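Local coordinates for protein putative citrate lyase (Ralstonia eutropha, PDB 3QQW) that is a putative lyase of the HpcH/HpaI aldolase and citrate lyase family, probably magnesium-dependent and perhaps cleaving (S)-citramalyl-CoA, at residues 237-251 against 260-272. Numbering follows the deposited sequence. Where two conformers were deposited one is given.
Sequences ASDACRARNEFGFLR and IQPIVNAMRPDFT
Residues 237-247 of helix 233-247, through A237, A240, C241 and R244, pack against helix 260-267; the two helices run in roughly the same direction, the axes of these segments 8.4 Å apart at closest approach and crossing at -33°. Small side chains permit this spacing: A240 CB meets A266 CB at 3.5 Å, and C241 SG touches the same methyl group, A266 CB, at 3.7 Å. P262 covers the start of the interface beside A237, while I263 packs on A240, and A240 and I263 both also touch M252 of strand 251-254.

Both helices belong to the TIM barrel, here closed by eight parallel strands: after the first helix the chain turns at G248, which has positive phi, into the last strand, 251-254, and helix 260-267 follows that strand.

R244 reaches across to the end of helix 260-267 and the residue just after it. With CG anti to the backbone N (chi1 -174°), its chain slides past that of M267, a selenomethionine, in the opposite direction, and R244 CB lies 3.8 Å from M267 SE. The guanidinium then meets backbone carbonyls: R244 NH1 donates to R268 O, just past the helix, at 3.0 Å, from above the carbonyl plane, and weakly to A266 O at 2.8 Å, and R244 NH2 adds a weak bond to R268 O. M267 O sits over one face of the group, near its centre. The positive charge probably complements the partial negative charge of the helix-end carbonyls of A266 and M267.

The M267 side chain, bent at chi2 and chi3, runs along the loop after the first helix. M267 CG lies 3.6 Å from L250 O, M267 SE is 3.8 Å from F249 O, and M267 CE reaches the backbone of R251, whose own guanidinium points elsewhere, to salt bridges with E26 and D50.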
loop_
_atom_site.group_PDB
_atom_site.type_symbol
_atom_site.label_atom_id
_atom_site.label_comp_id
_atom_site.label_asym_id
_atom_site.label_seq_id
_atom_site.Cartn_x
_atom_site.Cartn_y
_atom_site.Cartn_z
ATOM N N ALA C 237 24.061 -12.877 3.480
ATOM C CA ALA C 237 24.283 -11.920 2.396
ATOM C C ALA C 237 23.047 -11.811 1.498
ATOM O O ALA C 237 22.650 -10.695 1.135
ATOM C CB ALA C 237 25.481 -12.323 1.584
ATOM N N SER C 238 22.413 -12.961 1.194
ATOM C CA SER C 238 21.216 -13.038 0.362
ATOM C C SER C 238 20.051 -12.237 0.977
ATOM O O SER C 238 19.422 -11.464 0.262
ATOM C CB SER C 238 20.812 -14.491 0.122
ATOM O OG SER C 238 19.606 -14.522 -0.628
ATOM N N ASP C 239 19.799 -12.396 2.287
ATOM C CA ASP C 239 18.763 -11.649 3.010
ATOM C C ASP C 239 19.062 -10.144 3.013
ATOM O O ASP C 239 18.178 -9.347 2.692
ATOM C CB ASP C 239 18.622 -12.162 4.454
ATOM C CG ASP C 239 17.762 -13.405 4.604
ATOM O OD1 ASP C 239 17.422 -14.029 3.567
ATOM O OD2 ASP C 239 17.430 -13.759 5.752
ATOM N N ALA C 240 20.328 -9.766 3.296
ATOM C CA ALA C 240 20.773 -8.370 3.292
ATOM C C ALA C 240 20.630 -7.753 1.906
ATOM O O ALA C 240 20.134 -6.632 1.803
ATOM C CB ALA C 240 22.207 -8.272 3.773
ATOM N N CYS C 241 20.957 -8.502 0.841
ATOM C CA CYS C 241 20.822 -8.028 -0.549
ATOM C C CYS C 241 19.343 -7.860 -0.956
ATOM O O CYS C 241 19.026 -6.855 -1.585
ATOM C CB CYS C 241 21.566 -8.933 -1.523
ATOM S SG CYS C 241 23.374 -8.718 -1.486
ATOM N N ARG C 242 18.439 -8.797 -0.581
ATOM C CA ARG C 242 17.012 -8.676 -0.918
ATOM C C ARG C 242 16.424 -7.473 -0.222
ATOM O O ARG C 242 15.715 -6.688 -0.853
ATOM C CB ARG C 242 16.209 -9.939 -0.556
ATOM C CG ARG C 242 16.523 -11.138 -1.452
ATOM C CD ARG C 242 15.407 -12.169 -1.449
ATOM N NE ARG C 242 14.193 -11.694 -2.123
ATOM C CZ ARG C 242 13.149 -12.469 -2.429
ATOM N NH1 ARG C 242 13.147 -13.758 -2.099
ATOM N NH2 ARG C 242 12.094 -11.957 -3.053
ATOM N N ALA C 243 16.750 -7.291 1.080
ATOM C CA ALA C 243 16.241 -6.163 1.860
ATOM C C ALA C 243 16.766 -4.862 1.283
ATOM O O ALA C 243 15.988 -3.913 1.126
ATOM C CB ALA C 243 16.642 -6.303 3.319
ATOM N N ARG C 244 18.063 -4.843 0.903
ATOM C CA ARG C 244 18.697 -3.667 0.333
ATOM C C ARG C 244 18.176 -3.323 -1.077
ATOM O O ARG C 244 17.788 -2.184 -1.312
ATOM C CB ARG C 244 20.218 -3.841 0.282
ATOM C CG ARG C 244 20.918 -2.587 -0.173
ATOM C CD ARG C 244 22.167 -2.871 -0.917
ATOM N NE ARG C 244 22.865 -1.620 -1.206
ATOM C CZ ARG C 244 24.125 -1.548 -1.618
ATOM N NH1 ARG C 244 24.833 -2.655 -1.808
ATOM N NH2 ARG C 244 24.685 -0.370 -1.848
ATOM N N ASN C 245 18.169 -4.289 -1.997
ATOM C CA ASN C 245 17.851 -4.045 -3.395
ATOM C C ASN C 245 16.389 -4.194 -3.821
ATOM O O ASN C 245 16.040 -3.651 -4.872
ATOM C CB ASN C 245 18.718 -4.925 -4.262
ATOM C CG ASN C 245 20.193 -4.661 -4.046
ATOM O OD1 ASN C 245 20.972 -5.596 -3.880
ATOM N ND2 ASN C 245 20.606 -3.386 -3.973
ATOM N N GLU C 246 15.545 -4.898 -3.054
ATOM C CA GLU C 246 14.135 -5.049 -3.438
ATOM C C GLU C 246 13.203 -4.193 -2.576
ATOM O O GLU C 246 12.097 -3.867 -3.021
ATOM C CB GLU C 246 13.686 -6.517 -3.343
ATOM C CG GLU C 246 14.405 -7.481 -4.269
ATOM C CD GLU C 246 14.019 -8.935 -4.069
ATOM O OE1 GLU C 246 12.807 -9.228 -3.903
ATOM O OE2 GLU C 246 14.936 -9.788 -4.097
ATOM N N PHE C 247 13.630 -3.840 -1.350
ATOM C CA PHE C 247 12.780 -3.091 -0.440
ATOM C C PHE C 247 13.326 -1.708 -0.026
ATOM O O PHE C 247 12.529 -0.874 0.370
ATOM C CB PHE C 247 12.488 -3.936 0.812
ATOM C CG PHE C 247 11.528 -5.074 0.535
ATOM C CD1 PHE C 247 11.986 -6.284 0.033
ATOM C CD2 PHE C 247 10.161 -4.923 0.754
ATOM C CE1 PHE C 247 11.094 -7.314 -0.258
ATOM C CE2 PHE C 247 9.273 -5.964 0.483
ATOM C CZ PHE C 247 9.743 -7.149 -0.021
ATOM N N GLY C 248 14.634 -1.467 -0.140
ATOM C CA GLY C 248 15.214 -0.176 0.215
ATOM C C GLY C 248 15.685 -0.026 1.655
ATOM O O GLY C 248 15.797 1.101 2.152
ATOM N N PHE C 249 15.971 -1.168 2.335
ATOM C CA PHE C 249 16.531 -1.168 3.687
ATOM C C PHE C 249 17.990 -0.772 3.580
ATOM O O PHE C 249 18.633 -1.100 2.579
ATOM C CB PHE C 249 16.371 -2.531 4.362
ATOM C CG PHE C 249 14.953 -2.841 4.771
ATOM C CD1 PHE C 249 14.477 -2.468 6.018
ATOM C CD2 PHE C 249 14.110 -3.549 3.932
ATOM C CE1 PHE C 249 13.185 -2.816 6.432
ATOM C CE2 PHE C 249 12.811 -3.878 4.337
ATOM C CZ PHE C 249 12.355 -3.510 5.581
ATOM N N LEU C 250 18.502 -0.016 4.575
ATOM C CA LEU C 250 19.859 0.519 4.553
ATOM C C LEU C 250 20.658 0.064 5.759
ATOM O O LEU C 250 21.815 0.476 5.978
ATOM C CB LEU C 250 19.734 2.055 4.536
ATOM C CG LEU C 250 19.182 2.679 3.253
ATOM C CD1 LEU C 250 19.000 4.163 3.421
ATOM C CD2 LEU C 250 20.098 2.394 2.078
ATOM N N ARG C 251 20.024 -0.781 6.561
ATOM C CA ARG C 251 20.590 -1.329 7.786
ATOM C C ARG C 251 19.915 -2.664 8.066
ATOM O O ARG C 251 18.820 -2.927 7.566
ATOM C CB ARG C 251 20.364 -0.333 8.924
ATOM C CG ARG C 251 21.057 -0.600 10.240
ATOM C CD ARG C 251 20.962 0.715 10.984
ATOM N NE ARG C 251 21.187 0.617 12.419
ATOM C CZ ARG C 251 22.264 1.081 13.034
ATOM N NH1 ARG C 251 23.252 1.613 12.336
ATOM N NH2 ARG C 251 22.358 1.025 14.351
ATOM N N ILE C 260 27.775 -10.077 10.812
ATOM C CA ILE C 260 28.228 -8.691 10.658
ATOM C C ILE C 260 28.852 -8.424 9.277
ATOM O O ILE C 260 28.285 -7.617 8.528
ATOM C CB ILE C 260 29.149 -8.233 11.822
ATOM C CG1 ILE C 260 28.374 -8.311 13.162
ATOM C CG2 ILE C 260 29.721 -6.806 11.562
ATOM C CD1 ILE C 260 29.176 -8.155 14.405
ATOM N N GLN C 261 29.994 -9.061 8.951
ATOM C CA GLN C 261 30.666 -8.833 7.682
ATOM C C GLN C 261 29.732 -9.109 6.479
ATOM O O GLN C 261 29.639 -8.205 5.650
ATOM C CB GLN C 261 31.986 -9.609 7.591
ATOM C CG GLN C 261 33.166 -8.735 7.140
ATOM C CD GLN C 261 33.577 -7.682 8.146
ATOM O OE1 GLN C 261 34.033 -7.988 9.245
ATOM N NE2 GLN C 261 33.427 -6.428 7.774
ATOM N N PRO C 262 28.950 -10.224 6.389
ATOM C CA PRO C 262 28.031 -10.384 5.232
ATOM C C PRO C 262 26.997 -9.249 5.115
ATOM O O PRO C 262 26.707 -8.825 3.998
ATOM C CB PRO C 262 27.331 -11.721 5.502
ATOM C CG PRO C 262 28.242 -12.449 6.404
ATOM C CD PRO C 262 28.915 -11.420 7.256
ATOM N N ILE C 263 26.497 -8.712 6.251
ATOM C CA ILE C 263 25.522 -7.610 6.235
ATOM C C ILE C 263 26.210 -6.332 5.744
ATOM O O ILE C 263 25.684 -5.693 4.828
ATOM C CB ILE C 263 24.793 -7.409 7.586
ATOM C CG1 ILE C 263 23.807 -8.576 7.862
ATOM C CG2 ILE C 263 24.049 -6.057 7.626
ATOM C CD1 ILE C 263 23.335 -8.734 9.316
ATOM N N VAL C 264 27.388 -5.971 6.327
ATOM C CA VAL C 264 28.137 -4.769 5.952
ATOM C C VAL C 264 28.478 -4.802 4.438
ATOM O O VAL C 264 28.183 -3.842 3.727
ATOM C CB VAL C 264 29.403 -4.583 6.844
ATOM C CG1 VAL C 264 30.354 -3.522 6.281
ATOM C CG2 VAL C 264 29.005 -4.250 8.286
ATOM N N ASN C 265 29.046 -5.925 3.958
ATOM C CA ASN C 265 29.458 -6.081 2.573
ATOM C C ASN C 265 28.276 -6.034 1.610
ATOM O O ASN C 265 28.396 -5.412 0.553
ATOM C CB ASN C 265 30.288 -7.355 2.388
ATOM C CG ASN C 265 31.672 -7.227 3.009
ATOM O OD1 ASN C 265 32.066 -8.008 3.878
ATOM N ND2 ASN C 265 32.438 -6.207 2.617
ATOM N N ALA C 266 27.129 -6.615 1.978
ATOM C CA ALA C 266 25.932 -6.571 1.114
ATOM C C ALA C 266 25.369 -5.144 0.979
ATOM O O ALA C 266 24.813 -4.796 -0.057
ATOM C CB ALA C 266 24.865 -7.490 1.665
HETATM N N MSE C 267 25.547 -4.320 2.028
HETATM C CA MSE C 267 25.054 -2.953 2.126
HETATM C C MSE C 267 26.035 -1.913 1.565
HETATM O O MSE C 267 25.629 -0.773 1.389
HETATM C CB MSE C 267 24.801 -2.686 3.602
HETATM C CG MSE C 267 23.582 -1.915 3.905
HETATM SE SE MSE C 267 21.945 -2.738 3.532
HETATM C CE MSE C 267 21.747 -3.970 4.995
ATOM N N ARG C 268 27.303 -2.295 1.289
ATOM C CA ARG C 268 28.363 -1.422 0.772
ATOM C C ARG C 268 28.086 -0.844 -0.611
ATOM O O ARG C 268 27.614 -1.582 -1.483
ATOM C CB ARG C 268 29.688 -2.199 0.662
ATOM C CG ARG C 268 30.492 -2.161 1.908
ATOM C CD ARG C 268 31.772 -2.925 1.759
ATOM N NE ARG C 268 32.507 -2.905 3.021
ATOM C CZ ARG C 268 33.769 -3.284 3.158
ATOM N NH1 ARG C 268 34.465 -3.700 2.102
ATOM N NH2 ARG C 268 34.356 -3.236 4.347
ATOM N N PRO C 269 28.473 0.435 -0.880
ATOM C CA PRO C 269 28.342 0.950 -2.256
ATOM C C PRO C 269 29.427 0.330 -3.137
ATOM O O PRO C 269 30.475 -0.090 -2.623
ATOM C CB PRO C 269 28.518 2.475 -2.114
ATOM C CG PRO C 269 28.909 2.731 -0.691
ATOM C CD PRO C 269 29.116 1.427 0.017
ATOM N N ASP C 270 29.173 0.258 -4.458
ATOM C CA ASP C 270 30.122 -0.290 -5.430
ATOM C C ASP C 270 31.406 0.549 -5.428
ATOM O O ASP C 270 31.341 1.772 -5.265
ATOM C CB ASP C 270 29.493 -0.335 -6.839
ATOM C CG ASP C 270 28.239 -1.188 -6.977
ATOM O OD1 ASP C 270 27.497 -1.330 -5.973
ATOM O OD2 ASP C 270 27.964 -1.661 -8.102
ATOM N N PHE C 271 32.573 -0.111 -5.566
ATOM C CA PHE C 271 33.890 0.526 -5.589
ATOM C C PHE C 271 33.982 1.665 -6.616
ATOM O O PHE C 271 34.541 2.713 -6.301
ATOM C CB PHE C 271 34.984 -0.519 -5.885
ATOM C CG PHE C 271 36.368 0.060 -6.046
ATOM N N THR C 272 33.457 1.455 -7.837
ATOM C CA THR C 272 33.507 2.461 -8.909
ATOM C C THR C 272 32.567 3.634 -8.592
ATOM O O THR C 272 32.891 4.779 -8.915
ATOM C CB THR C 272 33.207 1.840 -10.281
ATOM O OG1 THR C 272 32.076 0.976 -10.178
ATOM C CG2 THR C 272 34.399 1.079 -10.845
#